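PDB 5UX5: BIFUNCTIONAL PROTEIN Proline utilization A (PutA), which catalyses both oxidation steps from proline to glutamate, pairing an FAD-dependent proline dehydrogenase with an NAD-dependent aldehyde dehydrogenase in one chain. Local coordinates for residues G655-L658 / M659-D663; T670-S673 / E674-S677; A676-F679 / R680-P684. One frame throughout, in Å; residues are numbered along the deposited sequence.

Contact 1: residues G655-L658 / M659-D663; sequences GRRL and MSHPD. With NAD (nicotinamide-adenine-dinucleotide), chain F.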
ATOM      1  N   GLY A 655      -8.356 -31.510  18.699  1.00 45.50           N
ATOM      2  CA  GLY A 655      -7.883 -30.879  17.476  1.00 37.37           C
ATOM      3  C   GLY A 655      -7.517 -31.897  16.415  1.00 41.39           C
ATOM      4  O   GLY A 655      -7.897 -31.766  15.251  1.00 47.57           O
ATOM      5  N   ARG A 656      -6.783 -32.939  16.809  1.00 37.74           N
ATOM      6  CA  ARG A 656      -6.406 -33.979  15.864  1.00 36.86           C
ATOM      7  C   ARG A 656      -7.641 -34.683  15.320  1.00 37.95           C
ATOM      8  O   ARG A 656      -7.732 -34.980  14.122  1.00 46.64           O
ATOM      9  CB  ARG A 656      -5.475 -34.983  16.552  1.00 40.73           C
ATOM     10  CG  ARG A 656      -5.277 -36.239  15.754  1.00 48.69           C
ATOM     11  CD  ARG A 656      -4.059 -37.019  16.191  1.00 51.42           C
ATOM     12  NE  ARG A 656      -3.786 -38.108  15.250  1.00 49.57           N
ATOM     13  CZ  ARG A 656      -2.809 -38.991  15.409  1.00 48.54           C
ATOM     14  NH1 ARG A 656      -2.017 -38.926  16.471  1.00 46.18           N
ATOM     15  NH2 ARG A 656      -2.612 -39.924  14.496  1.00 52.03           N
ATOM     16  N   ARG A 657      -8.619 -34.919  16.183  1.00 35.82           N
ATOM     17  CA  ARG A 657      -9.868 -35.512  15.742  1.00 36.16           C
ATOM     18  C   ARG A 657     -10.569 -34.601  14.741  1.00 34.11           C
ATOM     19  O   ARG A 657     -11.168 -35.078  13.772  1.00 35.04           O
ATOM     20  CB  ARG A 657     -10.740 -35.807  16.962  1.00 41.31           C
ATOM     21  CG  ARG A 657     -12.062 -36.435  16.691  1.00 51.50           C
ATOM     22  CD  ARG A 657     -11.897 -37.727  15.915  1.00 59.38           C
ATOM     23  NE  ARG A 657     -13.203 -38.281  15.570  1.00 59.99           N
ATOM     24  CZ  ARG A 657     -13.423 -39.171  14.610  1.00 47.47           C
ATOM     25  NH1 ARG A 657     -12.423 -39.627  13.867  1.00 43.67           N
ATOM     26  NH2 ARG A 657     -14.656 -39.598  14.395  1.00 39.02           N
ATOM     27  N   LEU A 658     -10.495 -33.285  14.939  1.00 33.78           N
ATOM     28  CA  LEU A 658     -11.111 -32.397  13.958  1.00 36.34           C
ATOM     29  C   LEU A 658     -10.360 -32.426  12.628  1.00 36.18           C
ATOM     30  O   LEU A 658     -10.975 -32.535  11.566  1.00 34.88           O
ATOM     31  CB  LEU A 658     -11.207 -30.972  14.494  1.00 35.42           C
ATOM     32  CG  LEU A 658     -11.779 -29.971  13.485  1.00 33.17           C
ATOM     33  CD1 LEU A 658     -13.093 -30.476  12.968  1.00 37.84           C
ATOM     34  CD2 LEU A 658     -12.006 -28.671  14.145  1.00 31.42           C
ATOM     35  N   MET A 659      -9.030 -32.337  12.653  1.00 38.89           N
ATOM     36  CA  MET A 659      -8.309 -32.248  11.388  1.00 38.89           C
ATOM     37  C   MET A 659      -8.291 -33.573  10.648  1.00 41.06           C
ATOM     38  O   MET A 659      -8.152 -33.579   9.423  1.00 33.98           O
ATOM     39  CB  MET A 659      -6.873 -31.782  11.585  1.00 40.54           C
ATOM     40  CG  MET A 659      -6.751 -30.451  12.239  1.00 37.85           C
ATOM     41  SD  MET A 659      -7.786 -29.174  11.520  1.00 42.77           S
ATOM     42  CE  MET A 659      -7.470 -27.835  12.696  1.00 29.87           C
ATOM     43  N   SER A 660      -8.356 -34.698  11.358  1.00 39.96           N
ATOM     44  CA  SER A 660      -8.326 -35.999  10.698  1.00 42.13           C
ATOM     45  C   SER A 660      -9.718 -36.546  10.417  1.00 40.08           C
ATOM     46  O   SER A 660      -9.847 -37.696   9.980  1.00 35.32           O
ATOM     47  CB  SER A 660      -7.541 -37.023  11.531  1.00 35.15           C
ATOM     48  OG  SER A 660      -8.276 -37.454  12.673  1.00 38.74           O
ATOM     49  N   HIS A 661     -10.756 -35.762  10.665  1.00 37.74           N
ATOM     50  CA  HIS A 661     -12.085 -36.343  10.734  1.00 40.70           C
ATOM     51  C   HIS A 661     -12.504 -36.937   9.385  1.00 40.81           C
ATOM     52  O   HIS A 661     -12.282 -36.324   8.330  1.00 42.71           O
ATOM     53  CB  HIS A 661     -13.098 -35.306  11.213  1.00 31.24           C
ATOM     54  CG  HIS A 661     -14.411 -35.914  11.551  1.00 33.35           C
ATOM     55  ND1 HIS A 661     -15.267 -36.412  10.586  1.00 35.26           N
ATOM     56  CD2 HIS A 661     -14.973 -36.201  12.745  1.00 33.18           C
ATOM     57  CE1 HIS A 661     -16.330 -36.923  11.175  1.00 32.31           C
ATOM     58  NE2 HIS A 661     -16.172 -36.817  12.487  1.00 38.07           N
ATOM     59  N   PRO A 662     -13.089 -38.138   9.374  1.00 43.12           N
ATOM     60  CA  PRO A 662     -13.429 -38.778   8.084  1.00 37.34           C
ATOM     61  C   PRO A 662     -14.392 -37.975   7.237  1.00 38.46           C
ATOM     62  O   PRO A 662     -14.375 -38.142   6.020  1.00 38.46           O
ATOM     63  CB  PRO A 662     -14.057 -40.110   8.494  1.00 31.15           C
ATOM     64  CG  PRO A 662     -13.591 -40.335   9.923  1.00 32.33           C
ATOM     65  CD  PRO A 662     -13.390 -38.992  10.535  1.00 32.22           C
ATOM     66  N   ASP A 663     -15.213 -37.100   7.824  1.00 40.02           N
ATOM     67  CA  ASP A 663     -16.212 -36.327   7.093  1.00 32.27           C
ATOM     68  C   ASP A 663     -15.783 -34.894   6.800  1.00 34.54           C
ATOM     69  O   ASP A 663     -16.634 -34.066   6.457  1.00 39.80           O
ATOM     70  CB  ASP A 663     -17.537 -36.289   7.852  1.00 39.98           C
ATOM     71  CG  ASP A 663     -18.095 -37.669   8.119  1.00 56.31           C
ATOM     72  OD1 ASP A 663     -18.012 -38.527   7.211  1.00 59.63           O
ATOM     73  OD2 ASP A 663     -18.606 -37.898   9.247  1.00 61.01           O
TER
HETATM   74  PA  NAD F2002       0.792 -23.517  13.121  1.00 46.97           P
HETATM   75  O1A NAD F2002       1.281 -23.909  11.684  1.00 44.87           O
HETATM   76  O2A NAD F2002       1.452 -24.458  14.183  1.00 49.98           O
HETATM   77  O5B NAD F2002      -0.764 -23.714  13.233  1.00 47.22           O
HETATM   78  C5B NAD F2002      -1.698 -22.904  12.562  1.00 41.56           C
HETATM   79  C4B NAD F2002      -3.118 -23.378  12.868  1.00 42.18           C
HETATM   80  O4B NAD F2002      -3.252 -24.803  12.917  1.00 34.01           O
HETATM   81  C3B NAD F2002      -3.624 -22.810  14.158  1.00 41.69           C
HETATM   82  O3B NAD F2002      -4.995 -22.627  14.133  1.00 42.84           O
HETATM   83  C2B NAD F2002      -3.196 -23.904  15.051  1.00 41.89           C
HETATM   84  O2B NAD F2002      -3.708 -23.838  16.336  1.00 38.11           O
HETATM   85  C1B NAD F2002      -3.599 -25.104  14.256  1.00 35.95           C
HETATM   86  N9A NAD F2002      -2.958 -26.327  14.727  1.00 41.27           N
HETATM   87  C8A NAD F2002      -1.604 -26.604  14.748  1.00 39.39           C
HETATM   88  N7A NAD F2002      -1.398 -27.836  15.258  1.00 43.63           N
HETATM   89  C5A NAD F2002      -2.627 -28.423  15.595  1.00 43.93           C
HETATM   90  C6A NAD F2002      -3.026 -29.645  16.128  1.00 43.94           C
HETATM   91  N6A NAD F2002      -2.082 -30.669  16.502  1.00 40.78           N
HETATM   92  N1A NAD F2002      -4.335 -29.888  16.314  1.00 46.59           N
HETATM   93  C2A NAD F2002      -5.284 -28.971  15.998  1.00 46.85           C
HETATM   94  N3A NAD F2002      -4.934 -27.767  15.468  1.00 46.35           N
HETATM   95  C4A NAD F2002      -3.634 -27.469  15.258  1.00 44.70           C
HETATM   96  O3  NAD F2002       1.140 -21.965  13.293  1.00 65.37           O
HETATM   97  PN  NAD F2002       1.654 -21.176  14.599  1.00 79.15           P
HETATM   98  O1N NAD F2002       1.989 -22.056  15.785  1.00 79.07           O
HETATM   99  O2N NAD F2002       0.510 -20.344  15.100  1.00 74.70           O
HETATM  100  O5D NAD F2002       2.921 -20.315  14.105  1.00 77.41           O
HETATM  101  C5D NAD F2002       4.027 -21.028  13.570  1.00 74.56           C
HETATM  102  C4D NAD F2002       4.834 -20.335  12.468  1.00 71.63           C
HETATM  103  O4D NAD F2002       4.134 -20.054  11.279  1.00 66.09           O
HETATM  104  C3D NAD F2002       5.465 -19.025  12.789  1.00 72.15           C
HETATM  105  O3D NAD F2002       6.441 -19.073  13.764  1.00 67.79           O
HETATM  106  C2D NAD F2002       6.073 -18.774  11.466  1.00 71.17           C
HETATM  107  O2D NAD F2002       7.374 -19.247  11.461  1.00 64.90           O
HETATM  108  C1D NAD F2002       5.151 -19.472  10.492  1.00 66.83           C

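Contact 2: residues T670-S673 / E674-S677; sequences TGAS and ETAS. With NAD (nicotinamide-adenine-dinucleotide), chain F.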
ATOM      1  N   THR A 670      -3.242 -22.105   7.073  1.00 25.22           N
ATOM      2  CA  THR A 670      -2.209 -21.089   6.937  1.00 31.44           C
ATOM      3  C   THR A 670      -1.322 -21.188   8.167  1.00 27.90           C
ATOM      4  O   THR A 670      -1.778 -20.913   9.273  1.00 29.91           O
ATOM      5  CB  THR A 670      -2.792 -19.681   6.834  1.00 44.10           C
ATOM      6  OG1 THR A 670      -3.795 -19.643   5.807  1.00 47.25           O
ATOM      7  CG2 THR A 670      -1.682 -18.670   6.550  1.00 33.83           C
ATOM      8  N   GLY A 671      -0.073 -21.566   7.972  1.00 26.91           N
ATOM      9  CA  GLY A 671       0.799 -21.787   9.107  1.00 27.43           C
ATOM     10  C   GLY A 671       2.116 -22.394   8.677  1.00 28.57           C
ATOM     11  O   GLY A 671       2.624 -22.108   7.590  1.00 36.59           O
ATOM     12  N   ALA A 672       2.642 -23.238   9.523  1.00 29.02           N
ATOM     13  CA  ALA A 672       3.945 -23.806   9.249  1.00 40.28           C
ATOM     14  C   ALA A 672       3.829 -25.005   8.319  1.00 49.42           C
ATOM     15  O   ALA A 672       2.903 -25.810   8.426  1.00 48.30           O
ATOM     16  CB  ALA A 672       4.602 -24.218  10.561  1.00 33.69           C
ATOM     17  N   SER A 673       4.781 -25.133   7.392  1.00 46.79           N
ATOM     18  CA  SER A 673       4.753 -26.306   6.538  1.00 38.50           C
ATOM     19  C   SER A 673       4.922 -27.590   7.342  1.00 42.11           C
ATOM     20  O   SER A 673       4.455 -28.648   6.900  1.00 41.33           O
ATOM     21  CB  SER A 673       5.812 -26.176   5.450  1.00 38.49           C
ATOM     22  OG  SER A 673       7.080 -25.927   6.008  1.00 50.92           O
ATOM     23  N   GLU A 674       5.528 -27.515   8.536  1.00 43.90           N
ATOM     24  CA  GLU A 674       5.590 -28.682   9.418  1.00 44.63           C
ATOM     25  C   GLU A 674       4.205 -29.077   9.921  1.00 45.35           C
ATOM     26  O   GLU A 674       3.929 -30.266  10.157  1.00 37.12           O
ATOM     27  CB  GLU A 674       6.509 -28.400  10.612  1.00 44.09           C
ATOM     28  CG  GLU A 674       7.952 -28.036  10.244  1.00 62.35           C
ATOM     29  CD  GLU A 674       8.117 -26.608   9.722  1.00 76.11           C
ATOM     30  OE1 GLU A 674       7.563 -25.677  10.348  1.00 81.20           O
ATOM     31  OE2 GLU A 674       8.802 -26.423   8.687  1.00 78.49           O
ATOM     32  N   THR A 675       3.335 -28.090  10.104  1.00 46.72           N
ATOM     33  CA  THR A 675       1.959 -28.356  10.496  1.00 40.30           C
ATOM     34  C   THR A 675       1.176 -29.030   9.375  1.00 49.26           C
ATOM     35  O   THR A 675       0.385 -29.948   9.628  1.00 49.74           O
ATOM     36  CB  THR A 675       1.325 -27.041  10.930  1.00 33.83           C
ATOM     37  OG1 THR A 675       2.041 -26.564  12.083  1.00 48.36           O
ATOM     38  CG2 THR A 675      -0.118 -27.205  11.268  1.00 30.39           C
ATOM     39  N   ALA A 676       1.393 -28.601   8.130  1.00 44.29           N
ATOM     40  CA  ALA A 676       0.722 -29.243   7.014  1.00 28.58           C
ATOM     41  C   ALA A 676       1.135 -30.700   6.890  1.00 33.59           C
ATOM     42  O   ALA A 676       0.276 -31.566   6.678  1.00 42.28           O
ATOM     43  CB  ALA A 676       0.987 -28.483   5.721  1.00 27.68           C
ATOM     44  N   SER A 677       2.436 -31.003   7.038  1.00 30.20           N
ATOM     45  CA  SER A 677       2.868 -32.407   7.004  1.00 31.04           C
ATOM     46  C   SER A 677       2.291 -33.190   8.175  1.00 38.49           C
ATOM     47  O   SER A 677       1.924 -34.366   8.032  1.00 37.65           O
ATOM     48  CB  SER A 677       4.392 -32.535   6.987  1.00 32.04           C
ATOM     49  OG  SER A 677       5.017 -31.420   7.586  1.00 55.27           O
TER
HETATM   50  PA  NAD F2002       0.792 -23.517  13.121  1.00 46.97           P
HETATM   51  O1A NAD F2002       1.281 -23.909  11.684  1.00 44.87           O
HETATM   52  O2A NAD F2002       1.452 -24.458  14.183  1.00 49.98           O
HETATM   53  O5B NAD F2002      -0.764 -23.714  13.233  1.00 47.22           O
HETATM   54  C5B NAD F2002      -1.698 -22.904  12.562  1.00 41.56           C
HETATM   55  C4B NAD F2002      -3.118 -23.378  12.868  1.00 42.18           C
HETATM   56  O4B NAD F2002      -3.252 -24.803  12.917  1.00 34.01           O
HETATM   57  C3B NAD F2002      -3.624 -22.810  14.158  1.00 41.69           C
HETATM   58  O3B NAD F2002      -4.995 -22.627  14.133  1.00 42.84           O
HETATM   59  C2B NAD F2002      -3.196 -23.904  15.051  1.00 41.89           C
HETATM   60  O2B NAD F2002      -3.708 -23.838  16.336  1.00 38.11           O
HETATM   61  C1B NAD F2002      -3.599 -25.104  14.256  1.00 35.95           C
HETATM   62  N9A NAD F2002      -2.958 -26.327  14.727  1.00 41.27           N
HETATM   63  C8A NAD F2002      -1.604 -26.604  14.748  1.00 39.39           C
HETATM   64  N7A NAD F2002      -1.398 -27.836  15.258  1.00 43.63           N
HETATM   65  C5A NAD F2002      -2.627 -28.423  15.595  1.00 43.93           C
HETATM   66  C6A NAD F2002      -3.026 -29.645  16.128  1.00 43.94           C
HETATM   67  N6A NAD F2002      -2.082 -30.669  16.502  1.00 40.78           N
HETATM   68  N1A NAD F2002      -4.335 -29.888  16.314  1.00 46.59           N
HETATM   69  C2A NAD F2002      -5.284 -28.971  15.998  1.00 46.85           C
HETATM   70  N3A NAD F2002      -4.934 -27.767  15.468  1.00 46.35           N
HETATM   71  C4A NAD F2002      -3.634 -27.469  15.258  1.00 44.70           C
HETATM   72  O3  NAD F2002       1.140 -21.965  13.293  1.00 65.37           O
HETATM   73  PN  NAD F2002       1.654 -21.176  14.599  1.00 79.15           P
HETATM   74  O1N NAD F2002       1.989 -22.056  15.785  1.00 79.07           O
HETATM   75  O2N NAD F2002       0.510 -20.344  15.100  1.00 74.70           O
HETATM   76  O5D NAD F2002       2.921 -20.315  14.105  1.00 77.41           O
HETATM   77  C5D NAD F2002       4.027 -21.028  13.570  1.00 74.56           C
HETATM   78  C4D NAD F2002       4.834 -20.335  12.468  1.00 71.63           C
HETATM   79  O4D NAD F2002       4.134 -20.054  11.279  1.00 66.09           O
HETATM   80  C3D NAD F2002       5.465 -19.025  12.789  1.00 72.15           C
HETATM   81  O3D NAD F2002       6.441 -19.073  13.764  1.00 67.79           O
HETATM   82  C2D NAD F2002       6.073 -18.774  11.466  1.00 71.17           C
HETATM   83  O2D NAD F2002       7.374 -19.247  11.461  1.00 64.90           O
HETATM   84  C1D NAD F2002       5.151 -19.472  10.492  1.00 66.83           C

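Contact 3: residues A676-F679 / R680-P684; sequences ASLF and RGWKP. With NAD (nicotinamide-adenine-dinucleotide), chain F.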
ATOM      1  N   ALA A 676       1.393 -28.601   8.130  1.00 44.29           N
ATOM      2  CA  ALA A 676       0.722 -29.243   7.014  1.00 28.58           C
ATOM      3  C   ALA A 676       1.135 -30.700   6.890  1.00 33.59           C
ATOM      4  O   ALA A 676       0.276 -31.566   6.678  1.00 42.28           O
ATOM      5  CB  ALA A 676       0.987 -28.483   5.721  1.00 27.68           C
ATOM      6  N   SER A 677       2.436 -31.003   7.038  1.00 30.20           N
ATOM      7  CA  SER A 677       2.868 -32.407   7.004  1.00 31.04           C
ATOM      8  C   SER A 677       2.291 -33.190   8.175  1.00 38.49           C
ATOM      9  O   SER A 677       1.924 -34.366   8.032  1.00 37.65           O
ATOM     10  CB  SER A 677       4.392 -32.535   6.987  1.00 32.04           C
ATOM     11  OG  SER A 677       5.017 -31.420   7.586  1.00 55.27           O
ATOM     12  N   LEU A 678       2.184 -32.545   9.336  1.00 39.13           N
ATOM     13  CA  LEU A 678       1.600 -33.195  10.502  1.00 36.99           C
ATOM     14  C   LEU A 678       0.169 -33.637  10.222  1.00 40.03           C
ATOM     15  O   LEU A 678      -0.161 -34.821  10.345  1.00 41.14           O
ATOM     16  CB  LEU A 678       1.638 -32.232  11.684  1.00 34.82           C
ATOM     17  CG  LEU A 678       1.084 -32.765  12.996  1.00 37.04           C
ATOM     18  CD1 LEU A 678       2.072 -33.701  13.627  1.00 36.22           C
ATOM     19  CD2 LEU A 678       0.781 -31.600  13.891  1.00 34.81           C
ATOM     20  N   PHE A 679      -0.690 -32.686   9.826  1.00 36.89           N
ATOM     21  CA  PHE A 679      -2.093 -32.985   9.555  1.00 34.63           C
ATOM     22  C   PHE A 679      -2.214 -34.099   8.532  1.00 40.80           C
ATOM     23  O   PHE A 679      -2.937 -35.084   8.736  1.00 39.18           O
ATOM     24  CB  PHE A 679      -2.823 -31.735   9.038  1.00 37.07           C
ATOM     25  CG  PHE A 679      -3.012 -30.625  10.066  1.00 36.24           C
ATOM     26  CD1 PHE A 679      -2.574 -30.761  11.372  1.00 43.04           C
ATOM     27  CD2 PHE A 679      -3.638 -29.436   9.699  1.00 36.62           C
ATOM     28  CE1 PHE A 679      -2.772 -29.728  12.309  1.00 47.34           C
ATOM     29  CE2 PHE A 679      -3.844 -28.409  10.617  1.00 39.32           C
ATOM     30  CZ  PHE A 679      -3.410 -28.551  11.930  1.00 39.71           C
ATOM     31  N   ARG A 680      -1.484 -33.969   7.425  1.00 43.62           N
ATOM     32  CA  ARG A 680      -1.635 -34.922   6.334  1.00 37.44           C
ATOM     33  C   ARG A 680      -1.171 -36.309   6.762  1.00 39.81           C
ATOM     34  O   ARG A 680      -1.785 -37.310   6.389  1.00 45.43           O
ATOM     35  CB  ARG A 680      -0.873 -34.423   5.103  1.00 33.57           C
ATOM     36  CG  ARG A 680      -1.338 -33.088   4.534  1.00 27.80           C
ATOM     37  CD  ARG A 680      -0.481 -32.715   3.351  1.00 28.96           C
ATOM     38  NE  ARG A 680      -0.787 -33.492   2.147  1.00 33.08           N
ATOM     39  CZ  ARG A 680      -0.086 -33.443   1.015  1.00 33.25           C
ATOM     40  NH1 ARG A 680       0.997 -32.684   0.920  1.00 28.32           N
ATOM     41  NH2 ARG A 680      -0.470 -34.156  -0.031  1.00 40.26           N
ATOM     42  N   GLY A 681      -0.127 -36.388   7.585  1.00 38.66           N
ATOM     43  CA  GLY A 681       0.273 -37.668   8.149  1.00 32.85           C
ATOM     44  C   GLY A 681      -0.870 -38.430   8.790  1.00 37.41           C
ATOM     45  O   GLY A 681      -0.897 -39.659   8.754  1.00 49.34           O
ATOM     46  N   TRP A 682      -1.808 -37.715   9.422  1.00 38.87           N
ATOM     47  CA  TRP A 682      -2.957 -38.340  10.075  1.00 33.16           C
ATOM     48  C   TRP A 682      -3.999 -38.856   9.095  1.00 52.19           C
ATOM     49  O   TRP A 682      -4.859 -39.652   9.495  1.00 54.91           O
ATOM     50  CB  TRP A 682      -3.666 -37.363  10.998  1.00 33.17           C
ATOM     51  CG  TRP A 682      -2.831 -36.837  12.078  1.00 34.12           C
ATOM     52  CD1 TRP A 682      -1.773 -37.444  12.632  1.00 38.11           C
ATOM     53  CD2 TRP A 682      -2.984 -35.578  12.744  1.00 37.05           C
ATOM     54  NE1 TRP A 682      -1.240 -36.657  13.617  1.00 44.28           N
ATOM     55  CE2 TRP A 682      -1.965 -35.501  13.710  1.00 38.55           C
ATOM     56  CE3 TRP A 682      -3.880 -34.505  12.613  1.00 36.20           C
ATOM     57  CZ2 TRP A 682      -1.801 -34.395  14.545  1.00 35.59           C
ATOM     58  CZ3 TRP A 682      -3.726 -33.408  13.438  1.00 34.30           C
ATOM     59  CH2 TRP A 682      -2.689 -33.363  14.397  1.00 41.83           C
ATOM     60  N   LYS A 683      -3.970 -38.401   7.840  1.00 38.33           N
ATOM     61  CA  LYS A 683      -4.932 -38.832   6.823  1.00 35.94           C
ATOM     62  C   LYS A 683      -4.362 -38.479   5.452  1.00 36.27           C
ATOM     63  O   LYS A 683      -4.754 -37.464   4.854  1.00 30.94           O
ATOM     64  CB  LYS A 683      -6.304 -38.181   7.063  1.00 31.23           C
ATOM     65  CG  LYS A 683      -7.342 -38.313   5.954  1.00 31.56           C
ATOM     66  CD  LYS A 683      -8.674 -37.658   6.377  1.00 34.39           C
ATOM     67  CE  LYS A 683      -9.575 -37.358   5.165  1.00 27.78           C
ATOM     68  NZ  LYS A 683     -10.823 -36.653   5.585  1.00 30.28           N
ATOM     69  N   PRO A 684      -3.392 -39.262   4.957  1.00 36.13           N
ATOM     70  CA  PRO A 684      -2.598 -38.814   3.791  1.00 32.08           C
ATOM     71  C   PRO A 684      -3.398 -38.586   2.518  1.00 28.42           C
ATOM     72  O   PRO A 684      -2.886 -37.920   1.611  1.00 38.19           O
ATOM     73  CB  PRO A 684      -1.528 -39.903   3.623  1.00 32.99           C
ATOM     74  CG  PRO A 684      -1.469 -40.618   4.943  1.00 35.00           C
ATOM     75  CD  PRO A 684      -2.791 -40.420   5.648  1.00 34.30           C
TER
HETATM   76  PA  NAD F2002       0.792 -23.517  13.121  1.00 46.97           P
HETATM   77  O1A NAD F2002       1.281 -23.909  11.684  1.00 44.87           O
HETATM   78  O2A NAD F2002       1.452 -24.458  14.183  1.00 49.98           O
HETATM   79  O5B NAD F2002      -0.764 -23.714  13.233  1.00 47.22           O
HETATM   80  C5B NAD F2002      -1.698 -22.904  12.562  1.00 41.56           C
HETATM   81  C4B NAD F2002      -3.118 -23.378  12.868  1.00 42.18           C
HETATM   82  O4B NAD F2002      -3.252 -24.803  12.917  1.00 34.01           O
HETATM   83  C3B NAD F2002      -3.624 -22.810  14.158  1.00 41.69           C
HETATM   84  O3B NAD F2002      -4.995 -22.627  14.133  1.00 42.84           O
HETATM   85  C2B NAD F2002      -3.196 -23.904  15.051  1.00 41.89           C
HETATM   86  O2B NAD F2002      -3.708 -23.838  16.336  1.00 38.11           O
HETATM   87  C1B NAD F2002      -3.599 -25.104  14.256  1.00 35.95           C
HETATM   88  N9A NAD F2002      -2.958 -26.327  14.727  1.00 41.27           N
HETATM   89  C8A NAD F2002      -1.604 -26.604  14.748  1.00 39.39           C
HETATM   90  N7A NAD F2002      -1.398 -27.836  15.258  1.00 43.63           N
HETATM   91  C5A NAD F2002      -2.627 -28.423  15.595  1.00 43.93           C
HETATM   92  C6A NAD F2002      -3.026 -29.645  16.128  1.00 43.94           C
HETATM   93  N6A NAD F2002      -2.082 -30.669  16.502  1.00 40.78           N
HETATM   94  N1A NAD F2002      -4.335 -29.888  16.314  1.00 46.59           N
HETATM   95  C2A NAD F2002      -5.284 -28.971  15.998  1.00 46.85           C
HETATM   96  N3A NAD F2002      -4.934 -27.767  15.468  1.00 46.35           N
HETATM   97  C4A NAD F2002      -3.634 -27.469  15.258  1.00 44.70           C
HETATM   98  O3  NAD F2002       1.140 -21.965  13.293  1.00 65.37           O
HETATM   99  PN  NAD F2002       1.654 -21.176  14.599  1.00 79.15           P
HETATM  100  O1N NAD F2002       1.989 -22.056  15.785  1.00 79.07           O
HETATM  101  O2N NAD F2002       0.510 -20.344  15.100  1.00 74.70           O
HETATM  102  O5D NAD F2002       2.921 -20.315  14.105  1.00 77.41           O
HETATM  103  C5D NAD F2002       4.027 -21.028  13.570  1.00 74.56           C
HETATM  104  C4D NAD F2002       4.834 -20.335  12.468  1.00 71.63           C
HETATM  105  O4D NAD F2002       4.134 -20.054  11.279  1.00 66.09           O
HETATM  106  C3D NAD F2002       5.465 -19.025  12.789  1.00 72.15           C
HETATM  107  O3D NAD F2002       6.441 -19.073  13.764  1.00 67.79           O
HETATM  108  C2D NAD F2002       6.073 -18.774  11.466  1.00 71.17           C
HETATM  109  O2D NAD F2002       7.374 -19.247  11.461  1.00 64.90           O
HETATM  110  C1D NAD F2002       5.151 -19.472  10.492  1.00 66.83           C

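Contact 1: residues G655-L658 / M659-D663
The guanidinium of R657, on the last turn of helix 653-659, lies against H661 and P662 of the loop that follows. The R657 chain starts with CG anti to the backbone N (chi1 -179°) and bends at chi2, which carries the guanidinium over to these two residues. The imidazole comes in over one guanidinium face, its CD2 3.6 Å above that plane, with the two planes turned 42° apart. On the proline, CD lies 3.5 Å from R657 NH1. None of this is a polar bond; the charge of R657 is met by a salt bridge to D503 on helix 499-511. H661 in turn is held by the backbone, since D663 N donates to ND1 at 2.8 Å, nearly in the ring plane.

M659 N makes a regular helical bond to G655 O (2.9 Å), and S660 N makes the next one, to R656 O. The M659 side chain runs back along the same turn, CG passing 3.5 Å from G655 O, and ends with CE 3.8 Å from NAD N3A. S660 grips R656 O a second time through OG at 2.9 Å, its N and OG coming from opposite faces of the carbonyl plane. L658 packs on strands 580-591 and 614-618. Together this makes a helix C-terminus with a serine side chain folded back onto it, lining the adenine end of the NAD site of an aldehyde dehydrogenase domain.

Contact 2: residues T670-S673 / E674-S677
E674 folds back over the residues just before it, and its carboxylate lies beside A672 and S673 at the start of helix 673-682. The bend at chi2 (76°) brings OE1 to within 3.3 Å of A672 CB, while OE2 receives a weak hydrogen bond from S673 OG at 3.2 Å. A672, at the N-cap position, points its CB toward the first helical turn, and its carbonyl opens the helical bonding by accepting from A676 N at 3.2 Å.

T675 faces a different way, toward the pyrophosphate of NAD. Its OG1 sits anti to the carbonyl carbon (chi1 -63°), from where it donates to NAD O1A at 2.8 Å; NAD O2A lies 3.0 Å from T675 OG1. CG2 is nearer the adenine, 3.8 Å from NAD C8A. NAD O1A also takes a nearly straight bond from A672 N (2.6 Å, 178°), so a backbone amide and a hydroxyl converge on one atom. G671, beside it, brings its CA to 3.4 Å from NAD O1A, so the backbone itself lies against the phosphate.

Further along, S677 turns its OG back to the previous turn, where S673 O and E674 O both lie in range of its single proton. S673 O also accepts from S677 N. Chemically, the negative phosphate is met by N-H and O-H donors at the start of a helix, whose dipole would probably favour it further, and the E674 carboxylate at the same end could gain likewise.

Contact 3: residues A676-F679 / R680-P684
The indole of W682 has backbone atoms of the preceding turn over one face: L678 O lies 3.6 Å above its plane and F679 CA is also there, both offset toward the rim. At its edge, in plane, is the exocyclic amine of the adenine, with NAD N6A 3.5 Å from W682 CH2. F679 likewise presents its ring edge to the cofactor, CZ lying 3.5 Å from NAD C4A. The two aromatic rings are turned 29° from each other but slid well apart, centroids 5.5 Å distant, so they barely overlap; the closest touch is F679 CD1 to W682 CZ3.

L678 completes the cluster by laying CG 3.7 Å from W682 CZ2. In W682, CG stands anti to the carbonyl carbon (chi1 -60°), which lays the indole back along the helix toward the adenine. R656 adds a cation-pi contact to this ring.

Regular bonds from R680 N to A676 O and from G681 N to S677 O hold the helix up to its final turn. There W682 N changes partner, donating to F679 O at 2.9 Å from above the carbonyl plane and only weakly to L678 O. The side chain of R680 starts along A676 O and reaches S1037 with its guanidinium. This is the helix of a beta-alpha-beta unit in the Rossmann-type NAD domain, its aromatic residues walling the adenine pocket.

Along the chain the order is contact 1, contact 2, contact 3, all in the aldehyde dehydrogenase part of the chain and all against the same NAD. Contact 1 ends helix 653-659; strand 666-670 then leads into contact 2, and contacts 2 and 3 share A676 and S677 on helix 673-682, their centres 9 Å apart. Contacts 1 and 2 do not touch, with centres 16 Å apart. Contacts 1 and 3 touch directly, centres 11 Å apart, through M659 against F679 and a probable hydrogen bond from K683 to H661 O. Thus one helix serves the pyrophosphate at its start and the adenine farther along, where the end of the other helix helps to wall it in.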